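Local coordinates for protein esterase (uncultured bacterium pCosCE1, PDB 7ATL) that hydrolyses carboxylic esters as a family VIII carboxylesterase and, promiscuously, transfers acyl groups to other acceptors, at residues 83-94 and 177-185; 113-122 and 156-166. All blocks are in the same frame, centred on the assembly; numbering follows the deposited sequence.

Interaction 1. Residues 83-94 and 177-185; sequences KLGLDDTVSRWL and VLGAVLEQV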
loop_
_atom_site.group_PDB
_atom_site.type_symbol
_atom_site.label_atom_id
_atom_site.label_comp_id
_atom_site.label_asym_id
_atom_site.label_seq_id
_atom_site.Cartn_x
_atom_site.Cartn_y
_atom_site.Cartn_z
ATOM N N LYS A 83 23.150 6.502 -2.059
ATOM C CA LYS A 83 23.122 5.976 -3.453
ATOM C C LYS A 83 22.020 6.710 -4.250
ATOM O O LYS A 83 22.101 6.739 -5.497
ATOM C CB LYS A 83 22.924 4.457 -3.428
ATOM C CG LYS A 83 24.085 3.649 -2.861
ATOM C CD LYS A 83 24.085 2.184 -3.358
ATOM C CE LYS A 83 25.007 1.243 -2.601
ATOM N NZ LYS A 83 26.407 1.724 -2.652
ATOM N N LEU A 84 21.072 7.335 -3.541
ATOM C CA LEU A 84 19.920 8.099 -4.077
ATOM C C LEU A 84 19.723 9.368 -3.234
ATOM O O LEU A 84 20.010 9.321 -2.026
ATOM C CB LEU A 84 18.702 7.171 -3.995
ATOM C CG LEU A 84 17.407 7.671 -4.618
ATOM C CD1 LEU A 84 17.615 8.013 -6.069
ATOM C CD2 LEU A 84 16.322 6.621 -4.500
ATOM N N GLY A 85 19.239 10.462 -3.825
ATOM C CA GLY A 85 18.958 11.719 -3.096
ATOM C C GLY A 85 17.478 12.091 -3.094
ATOM O O GLY A 85 16.820 11.974 -4.154
ATOM N N LEU A 86 16.966 12.594 -1.972
ATOM C CA LEU A 86 15.566 13.097 -1.898
ATOM C C LEU A 86 15.302 14.146 -2.988
ATOM O O LEU A 86 14.124 14.265 -3.402
ATOM C CB LEU A 86 15.308 13.683 -0.509
ATOM C CG LEU A 86 14.940 12.644 0.545
ATOM C CD1 LEU A 86 14.827 13.283 1.927
ATOM C CD2 LEU A 86 13.656 11.909 0.163
ATOM N N ASP A 87 16.343 14.878 -3.423
ATOM C CA ASP A 87 16.245 16.026 -4.361
ATOM C C ASP A 87 16.864 15.648 -5.711
ATOM O O ASP A 87 17.108 16.532 -6.511
ATOM C CB ASP A 87 16.877 17.276 -3.739
ATOM C CG ASP A 87 16.049 17.883 -2.613
ATOM O OD1 ASP A 87 14.862 18.204 -2.842
ATOM O OD2 ASP A 87 16.579 18.008 -1.502
ATOM N N ASP A 88 17.121 14.373 -5.961
ATOM C CA ASP A 88 17.461 13.901 -7.324
ATOM C C ASP A 88 16.241 14.065 -8.227
ATOM O O ASP A 88 15.102 13.749 -7.787
ATOM C CB ASP A 88 17.866 12.433 -7.311
ATOM C CG ASP A 88 19.231 12.216 -6.701
ATOM O OD1 ASP A 88 19.759 13.183 -6.105
ATOM O OD2 ASP A 88 19.745 11.091 -6.839
ATOM N N THR A 89 16.461 14.508 -9.457
ATOM C CA THR A 89 15.423 14.478 -10.511
ATOM C C THR A 89 15.169 13.017 -10.883
ATOM O O THR A 89 16.050 12.178 -10.650
ATOM C CB THR A 89 15.824 15.333 -11.712
ATOM O OG1 THR A 89 16.968 14.726 -12.309
ATOM C CG2 THR A 89 16.094 16.767 -11.305
ATOM N N VAL A 90 13.991 12.735 -11.418
ATOM C CA VAL A 90 13.662 11.389 -11.948
ATOM C C VAL A 90 14.441 11.212 -13.245
ATOM O O VAL A 90 15.074 10.152 -13.440
ATOM C CB VAL A 90 12.143 11.219 -12.133
ATOM C CG1 VAL A 90 11.810 9.905 -12.816
ATOM C CG2 VAL A 90 11.414 11.314 -10.804
ATOM N N SER A 91 14.419 12.235 -14.088
ATOM C CA SER A 91 15.083 12.220 -15.416
ATOM C C SER A 91 16.584 11.881 -15.280
ATOM O O SER A 91 17.159 11.293 -16.208
ATOM C CB SER A 91 14.801 13.519 -16.168
ATOM O OG SER A 91 15.613 14.615 -15.742
ATOM N N ARG A 92 17.206 12.185 -14.144
ATOM C CA ARG A 92 18.617 11.796 -13.859
ATOM C C ARG A 92 18.779 10.268 -13.914
ATOM O O ARG A 92 19.835 9.788 -14.363
ATOM C CB ARG A 92 19.028 12.312 -12.476
ATOM C CG ARG A 92 20.424 11.909 -12.033
ATOM C CD ARG A 92 20.774 12.686 -10.780
ATOM N NE ARG A 92 22.058 12.331 -10.194
ATOM C CZ ARG A 92 22.621 12.988 -9.187
ATOM N NH1 ARG A 92 22.000 14.021 -8.644
ATOM N NH2 ARG A 92 23.798 12.609 -8.727
ATOM N N TRP A 93 17.761 9.545 -13.462
ATOM C CA TRP A 93 17.776 8.066 -13.351
ATOM C C TRP A 93 17.055 7.412 -14.546
ATOM O O TRP A 93 17.499 6.338 -14.994
ATOM C CB TRP A 93 17.172 7.678 -11.993
ATOM C CG TRP A 93 18.041 8.108 -10.857
ATOM C CD1 TRP A 93 17.856 9.161 -10.008
ATOM C CD2 TRP A 93 19.304 7.528 -10.512
ATOM N NE1 TRP A 93 18.905 9.251 -9.131
ATOM C CE2 TRP A 93 19.805 8.253 -9.416
ATOM C CE3 TRP A 93 20.044 6.452 -11.002
ATOM C CZ2 TRP A 93 21.016 7.918 -8.809
ATOM C CZ3 TRP A 93 21.243 6.131 -10.407
ATOM C CH2 TRP A 93 21.720 6.852 -9.317
ATOM N N LEU A 94 15.974 8.028 -15.043
ATOM C CA LEU A 94 15.237 7.570 -16.259
ATOM C C LEU A 94 15.254 8.694 -17.298
ATOM O O LEU A 94 14.324 9.479 -17.358
ATOM C CB LEU A 94 13.814 7.169 -15.835
ATOM C CG LEU A 94 13.740 6.216 -14.645
ATOM C CD1 LEU A 94 12.303 6.005 -14.182
ATOM C CD2 LEU A 94 14.392 4.893 -14.982
ATOM N N VAL A 177 6.935 4.402 -10.654
ATOM C CA VAL A 177 8.093 5.166 -11.202
ATOM C C VAL A 177 9.303 4.971 -10.269
ATOM O O VAL A 177 10.396 4.661 -10.782
ATOM C CB VAL A 177 7.750 6.650 -11.444
ATOM C CG1 VAL A 177 8.951 7.415 -11.975
ATOM C CG2 VAL A 177 6.578 6.795 -12.403
ATOM N N LEU A 178 9.103 5.078 -8.950
ATOM C CA LEU A 178 10.184 4.954 -7.945
ATOM C C LEU A 178 10.874 3.602 -8.122
ATOM O O LEU A 178 12.122 3.555 -8.126
ATOM C CB LEU A 178 9.592 5.115 -6.544
ATOM C CG LEU A 178 10.606 5.091 -5.395
ATOM C CD1 LEU A 178 11.658 6.187 -5.524
ATOM C CD2 LEU A 178 9.874 5.204 -4.076
ATOM N N GLY A 179 10.089 2.544 -8.308
ATOM C CA GLY A 179 10.591 1.175 -8.544
ATOM C C GLY A 179 11.609 1.134 -9.665
ATOM O O GLY A 179 12.694 0.564 -9.467
ATOM N N ALA A 180 11.282 1.752 -10.800
ATOM C CA ALA A 180 12.187 1.824 -11.964
ATOM C C ALA A 180 13.419 2.660 -11.596
ATOM O O ALA A 180 14.537 2.264 -11.938
ATOM C CB ALA A 180 11.449 2.364 -13.163
ATOM N N VAL A 181 13.249 3.765 -10.887
ATOM C CA VAL A 181 14.440 4.525 -10.419
ATOM C C VAL A 181 15.331 3.583 -9.599
ATOM O O VAL A 181 16.544 3.532 -9.854
ATOM C CB VAL A 181 14.068 5.766 -9.593
ATOM C CG1 VAL A 181 15.294 6.328 -8.880
ATOM C CG2 VAL A 181 13.390 6.823 -10.443
ATOM N N LEU A 182 14.758 2.869 -8.643
ATOM C CA LEU A 182 15.530 1.966 -7.754
ATOM C C LEU A 182 16.328 0.936 -8.578
ATOM O O LEU A 182 17.493 0.645 -8.204
ATOM C CB LEU A 182 14.537 1.298 -6.802
ATOM C CG LEU A 182 14.411 1.921 -5.420
ATOM C CD1 LEU A 182 14.371 3.435 -5.470
ATOM C CD2 LEU A 182 13.208 1.367 -4.700
ATOM N N GLU A 183 15.756 0.407 -9.666
ATOM C CA GLU A 183 16.462 -0.510 -10.615
ATOM C C GLU A 183 17.733 0.170 -11.143
ATOM O O GLU A 183 18.795 -0.466 -11.165
ATOM C CB GLU A 183 15.593 -0.900 -11.814
ATOM C CG GLU A 183 14.421 -1.788 -11.460
ATOM C CD GLU A 183 13.587 -2.241 -12.649
ATOM O OE1 GLU A 183 13.502 -1.464 -13.656
ATOM O OE2 GLU A 183 13.009 -3.378 -12.562
ATOM N N GLN A 184 17.640 1.424 -11.561
ATOM C CA GLN A 184 18.810 2.133 -12.122
ATOM C C GLN A 184 19.847 2.370 -11.024
ATOM O O GLN A 184 21.039 2.222 -11.319
ATOM C CB GLN A 184 18.382 3.437 -12.782
ATOM C CG GLN A 184 17.435 3.233 -13.951
ATOM C CD GLN A 184 17.957 2.233 -14.949
ATOM O OE1 GLN A 184 17.254 1.324 -15.359
ATOM N NE2 GLN A 184 19.208 2.367 -15.315
ATOM N N VAL A 185 19.426 2.689 -9.801
ATOM C CA VAL A 185 20.378 2.942 -8.673
ATOM C C VAL A 185 21.167 1.655 -8.365
ATOM O O VAL A 185 22.408 1.747 -8.240
ATOM C CB VAL A 185 19.661 3.471 -7.416
ATOM C CG1 VAL A 185 20.614 3.586 -6.237
ATOM C CG2 VAL A 185 18.936 4.786 -7.667
#

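Interaction 2. Residues 113-122 and 156-166; sequences HLLSHTAGLD and LAQADLLAEPG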
loop_
_atom_site.group_PDB
_atom_site.type_symbol
_atom_site.label_atom_id
_atom_site.label_comp_id
_atom_site.label_asym_id
_atom_site.label_seq_id
_atom_site.Cartn_x
_atom_site.Cartn_y
_atom_site.Cartn_z
ATOM N N HIS A 113 9.030 14.074 -4.328
ATOM C CA HIS A 113 7.696 14.243 -4.934
ATOM C C HIS A 113 7.139 12.839 -5.194
ATOM O O HIS A 113 5.937 12.607 -4.900
ATOM C CB HIS A 113 7.735 15.128 -6.194
ATOM C CG HIS A 113 8.305 16.498 -6.032
ATOM N ND1 HIS A 113 9.117 17.080 -7.011
ATOM C CD2 HIS A 113 8.178 17.425 -5.054
ATOM C CE1 HIS A 113 9.460 18.299 -6.642
ATOM N NE2 HIS A 113 8.903 18.536 -5.451
ATOM N N LEU A 114 7.941 11.923 -5.734
ATOM C CA LEU A 114 7.456 10.524 -5.916
ATOM C C LEU A 114 6.974 9.951 -4.563
ATOM O O LEU A 114 5.893 9.353 -4.523
ATOM C CB LEU A 114 8.539 9.635 -6.535
ATOM C CG LEU A 114 8.938 9.936 -7.976
ATOM C CD1 LEU A 114 9.914 8.891 -8.490
ATOM C CD2 LEU A 114 7.717 10.008 -8.877
ATOM N N LEU A 115 7.740 10.132 -3.487
ATOM C CA LEU A 115 7.485 9.492 -2.171
ATOM C C LEU A 115 6.171 9.987 -1.549
ATOM O O LEU A 115 5.586 9.231 -0.750
ATOM C CB LEU A 115 8.665 9.793 -1.247
ATOM C CG LEU A 115 9.983 9.153 -1.659
ATOM C CD1 LEU A 115 11.118 9.633 -0.773
ATOM C CD2 LEU A 115 9.885 7.639 -1.603
ATOM N N SER A 116 5.737 11.210 -1.865
ATOM C CA SER A 116 4.595 11.892 -1.209
ATOM C C SER A 116 3.482 12.137 -2.223
ATOM O O SER A 116 2.484 12.786 -1.859
ATOM C CB SER A 116 5.043 13.175 -0.532
ATOM O OG SER A 116 5.952 12.899 0.530
ATOM N N HIS A 117 3.629 11.634 -3.449
ATOM C CA HIS A 117 2.570 11.688 -4.495
ATOM C C HIS A 117 2.255 13.147 -4.855
ATOM O O HIS A 117 1.073 13.461 -5.005
ATOM C CB HIS A 117 1.308 10.936 -4.025
ATOM C CG HIS A 117 1.491 9.461 -3.908
ATOM N ND1 HIS A 117 1.465 8.636 -5.005
ATOM C CD2 HIS A 117 1.715 8.668 -2.835
ATOM C CE1 HIS A 117 1.664 7.389 -4.614
ATOM N NE2 HIS A 117 1.830 7.384 -3.289
ATOM N N THR A 118 3.275 13.986 -5.002
ATOM C CA THR A 118 3.149 15.414 -5.381
ATOM C C THR A 118 3.808 15.615 -6.747
ATOM O O THR A 118 3.989 16.779 -7.139
ATOM C CB THR A 118 3.794 16.326 -4.320
ATOM O OG1 THR A 118 5.197 16.045 -4.268
ATOM C CG2 THR A 118 3.223 16.151 -2.931
ATOM N N ALA A 119 4.188 14.534 -7.435
ATOM C CA ALA A 119 4.910 14.561 -8.737
ATOM C C ALA A 119 4.033 15.089 -9.884
ATOM O O ALA A 119 4.582 15.335 -10.978
ATOM C CB ALA A 119 5.374 13.178 -9.084
ATOM N N GLY A 120 2.716 15.194 -9.670
ATOM C CA GLY A 120 1.744 15.580 -10.708
ATOM C C GLY A 120 1.270 14.389 -11.526
ATOM O O GLY A 120 0.518 14.588 -12.523
ATOM N N LEU A 121 1.642 13.187 -11.101
ATOM C CA LEU A 121 1.181 11.934 -11.734
ATOM C C LEU A 121 -0.220 11.583 -11.229
ATOM O O LEU A 121 -0.702 12.201 -10.223
ATOM C CB LEU A 121 2.207 10.846 -11.430
ATOM C CG LEU A 121 3.587 11.134 -12.011
ATOM C CD1 LEU A 121 4.649 10.232 -11.394
ATOM C CD2 LEU A 121 3.554 10.983 -13.521
ATOM N N ASP A 122 -0.863 10.661 -11.940
ATOM C CA ASP A 122 -2.258 10.245 -11.658
ATOM C C ASP A 122 -2.320 8.713 -11.589
ATOM O O ASP A 122 -1.273 8.045 -11.619
ATOM C CB ASP A 122 -3.224 10.837 -12.695
ATOM C CG ASP A 122 -4.635 11.107 -12.181
ATOM O OD1 ASP A 122 -4.935 10.714 -11.019
ATOM O OD2 ASP A 122 -5.443 11.686 -12.956
ATOM N N LEU A 156 3.370 6.315 -19.692
ATOM C CA LEU A 156 3.058 7.324 -18.630
ATOM C C LEU A 156 3.784 8.646 -18.933
ATOM O O LEU A 156 3.185 9.732 -18.694
ATOM C CB LEU A 156 3.478 6.759 -17.266
ATOM C CG LEU A 156 3.249 7.656 -16.050
ATOM C CD1 LEU A 156 1.779 8.040 -15.909
ATOM C CD2 LEU A 156 3.721 6.953 -14.794
ATOM N N ALA A 157 5.022 8.553 -19.434
ATOM C CA ALA A 157 5.894 9.702 -19.771
ATOM C C ALA A 157 5.208 10.584 -20.816
ATOM O O ALA A 157 5.496 11.792 -20.828
ATOM C CB ALA A 157 7.243 9.237 -20.272
ATOM N N GLN A 158 4.344 9.991 -21.656
ATOM C CA GLN A 158 3.673 10.700 -22.782
ATOM C C GLN A 158 2.382 11.398 -22.323
ATOM O O GLN A 158 1.784 12.136 -23.135
ATOM C CB GLN A 158 3.373 9.727 -23.914
ATOM C CG GLN A 158 4.613 9.160 -24.587
ATOM C CD GLN A 158 4.168 8.077 -25.535
ATOM O OE1 GLN A 158 4.520 6.909 -25.386
ATOM N NE2 GLN A 158 3.306 8.455 -26.463
ATOM N N ALA A 159 1.947 11.156 -21.091
ATOM C CA ALA A 159 0.757 11.804 -20.512
ATOM C C ALA A 159 1.144 13.144 -19.873
ATOM O O ALA A 159 2.191 13.266 -19.264
ATOM C CB ALA A 159 0.091 10.875 -19.517
ATOM N N ASP A 160 0.256 14.113 -19.954
ATOM C CA ASP A 160 0.360 15.378 -19.202
ATOM C C ASP A 160 0.464 15.046 -17.708
ATOM O O ASP A 160 -0.342 14.227 -17.214
ATOM C CB ASP A 160 -0.842 16.276 -19.515
ATOM C CG ASP A 160 -0.873 16.809 -20.942
ATOM O OD1 ASP A 160 0.109 16.555 -21.704
ATOM O OD2 ASP A 160 -1.875 17.498 -21.279
ATOM N N LEU A 161 1.404 15.692 -17.015
ATOM C CA LEU A 161 1.306 15.923 -15.562
ATOM C C LEU A 161 0.078 16.797 -15.311
ATOM O O LEU A 161 -0.302 17.550 -16.220
ATOM C CB LEU A 161 2.572 16.607 -15.066
ATOM C CG LEU A 161 3.855 15.803 -15.215
ATOM C CD1 LEU A 161 5.066 16.677 -14.929
ATOM C CD2 LEU A 161 3.837 14.583 -14.302
ATOM N N LEU A 162 -0.497 16.722 -14.114
ATOM C CA LEU A 162 -1.704 17.493 -13.751
ATOM C C LEU A 162 -1.338 18.763 -12.986
ATOM O O LEU A 162 -2.219 19.591 -12.817
ATOM C CB LEU A 162 -2.637 16.577 -12.959
ATOM C CG LEU A 162 -3.394 15.621 -13.876
ATOM C CD1 LEU A 162 -2.602 14.358 -14.132
ATOM C CD2 LEU A 162 -4.761 15.308 -13.329
ATOM N N ALA A 163 -0.088 18.930 -12.584
ATOM C CA ALA A 163 0.336 20.047 -11.717
ATOM C C ALA A 163 1.859 20.065 -11.571
ATOM O O ALA A 163 2.498 19.010 -11.805
ATOM C CB ALA A 163 -0.350 19.932 -10.381
ATOM N N GLU A 164 2.411 21.234 -11.233
ATOM C CA GLU A 164 3.854 21.393 -10.925
ATOM C C GLU A 164 4.227 20.385 -9.846
ATOM O O GLU A 164 3.581 20.333 -8.787
ATOM C CB GLU A 164 4.181 22.799 -10.421
ATOM C CG GLU A 164 4.908 23.670 -11.418
ATOM C CD GLU A 164 4.925 25.092 -10.903
ATOM O OE1 GLU A 164 5.489 25.263 -9.805
ATOM O OE2 GLU A 164 4.316 26.006 -11.547
ATOM N N PRO A 165 5.244 19.533 -10.103
ATOM C CA PRO A 165 5.796 18.658 -9.066
ATOM C C PRO A 165 5.972 19.468 -7.777
ATOM O O PRO A 165 6.509 20.523 -7.861
ATOM C CB PRO A 165 7.110 18.190 -9.689
ATOM C CG PRO A 165 6.751 18.103 -11.172
ATOM C CD PRO A 165 5.856 19.302 -11.419
ATOM N N GLY A 166 5.389 19.004 -6.671
ATOM C CA GLY A 166 5.516 19.629 -5.346
ATOM C C GLY A 166 4.326 20.492 -4.995
ATOM O O GLY A 166 4.258 20.887 -3.847
#

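Interaction 1. Residues 83-94 and 177-185
Residues 83-94 pass along one side of the helical segment 177-185, coming nearest where the CA of Trp93 lies 5.7 Å from the CA of Val181 and again where Lys83 runs beside Val185. Trp93 carries much of the contact. Val185 sets its CG2 methyl over the six-membered ring, 3.6 Å from the centroid and 4° off the ring normal, a nearly upright CH-pi contact; Arg92 CG lies over the opposite face. Val181 adds CG1 obliquely at the root of the indole, 3.8 Å from Trp93 CG. The ring's rotation is fixed from within its own loop: Trp93 NE1 donates to Asp88 OD2 at 3.1 Å with a 163° angle, and the oxygen sits in the indole plane. Tryptophan suits this place because it offers a broad apolar face to the helix while its one polar atom is satisfied by the loop. The carboxylate also takes a weak bond from Gly85 N and has the guanidinium of Arg92 nearby.

Nearer the start of the loop, Leu84 has its CG anti to the backbone N (chi1 -174°), which carries CD1 to within 3.8 Å of Val185 CG2 and lets CD2 reach Leu182. Leu94 follows Trp93; its CD1 rests on Ala180 CB at 3.9 Å, the short alanine letting it come close to the helix, and its CD2 meets the aliphatic CG of Gln184. Val90 closes the row by crossing Val177 at about a right angle, CG1 to CG1 at 3.9 Å. The beta-branched Val177, Val181 and Val185 hold their methyls close to the helix backbone, where Val90 and the indole meet them. The loop after helix 67-80, its bend spanned by the Asp88-Trp93 bond, thus packs on helix 174-186 in the helical region of the serine beta-lactamase-like fold.

Interaction 2. Residues 113-122 and 156-166
A Schellman motif ends helix 111-116, and the loop leaving it lies against the chain that follows helix 149-157, with His113 and Thr118 meeting Pro165 and Gly166. His117 adopts positive phi, Thr118 N bonds back to His113 O, and His117 N makes a weak bond to Leu114 O. Across the segments, Gly166 N donates to Thr118 O at 2.7 Å, almost straight at 170° although tilted out of the carbonyl plane; the same oxygen receives a CA-H contact from Pro165. Leu162 N reaches Gly120 O at 2.8 Å, in the carbonyl plane and on a lone pair.

The imidazole of His113 turns one face to the Pro165-Gly166 peptide, the two planes nearly parallel: Pro165 C stands over the ring centre, 3.8 Å above its plane, and Gly166 N is nearer the rim. His113 ND1 is bonded to Lys110 N, which helps hold the ring. Gly166, at positive phi, brings its CA to 3.5 Å from His113 CD2, a close approach that a residue with no side chain permits, and Gly120 likewise allows the Ala163 carbonyl close to its CA.

This junction belongs to the helical region of the beta-lactamase-like fold, where 113-122 runs on toward Tyr123, which may supply the second hydroxyl beside the lysine of an SxxK pattern (Ser65, Lys68), as in serine beta-lactamases, and so probably lies near the active site. Leu121 CD2 meets Leu161 CD2 at 3.7 Å, and the Leu121 side chain crosses that of Leu156 at about a right angle. A chi1 of -150°, roughly trans, swings Asp122 across Leu162 at about a right angle, its OD2 in mere van der Waals contact with Leu162 CD2 at 3.7 Å; Gln127 NE2 supplies the hydrogen bond to OD2.

From the N terminus, the chain leaves helix 67-80 and lays down 83-94, then enters helix 111-116 and the loop after it. It continues through helices 132-136 and 149-157 until 156-166 returns to 113-122, closing interaction 2. Only afterwards does helix 174-186 pack on 83-94, closing interaction 1, so the loop of interaction 2 lies wholly within the longer one. Their centres are 14 Å apart, yet they share side-chain packing: Leu178 and Leu86 both press on Leu115, Val90 meets Leu114, and Val177 meets Leu156. Helices 111-116, 149-157 and 174-186 are thereby joined with the 83-94 loop into one helical region.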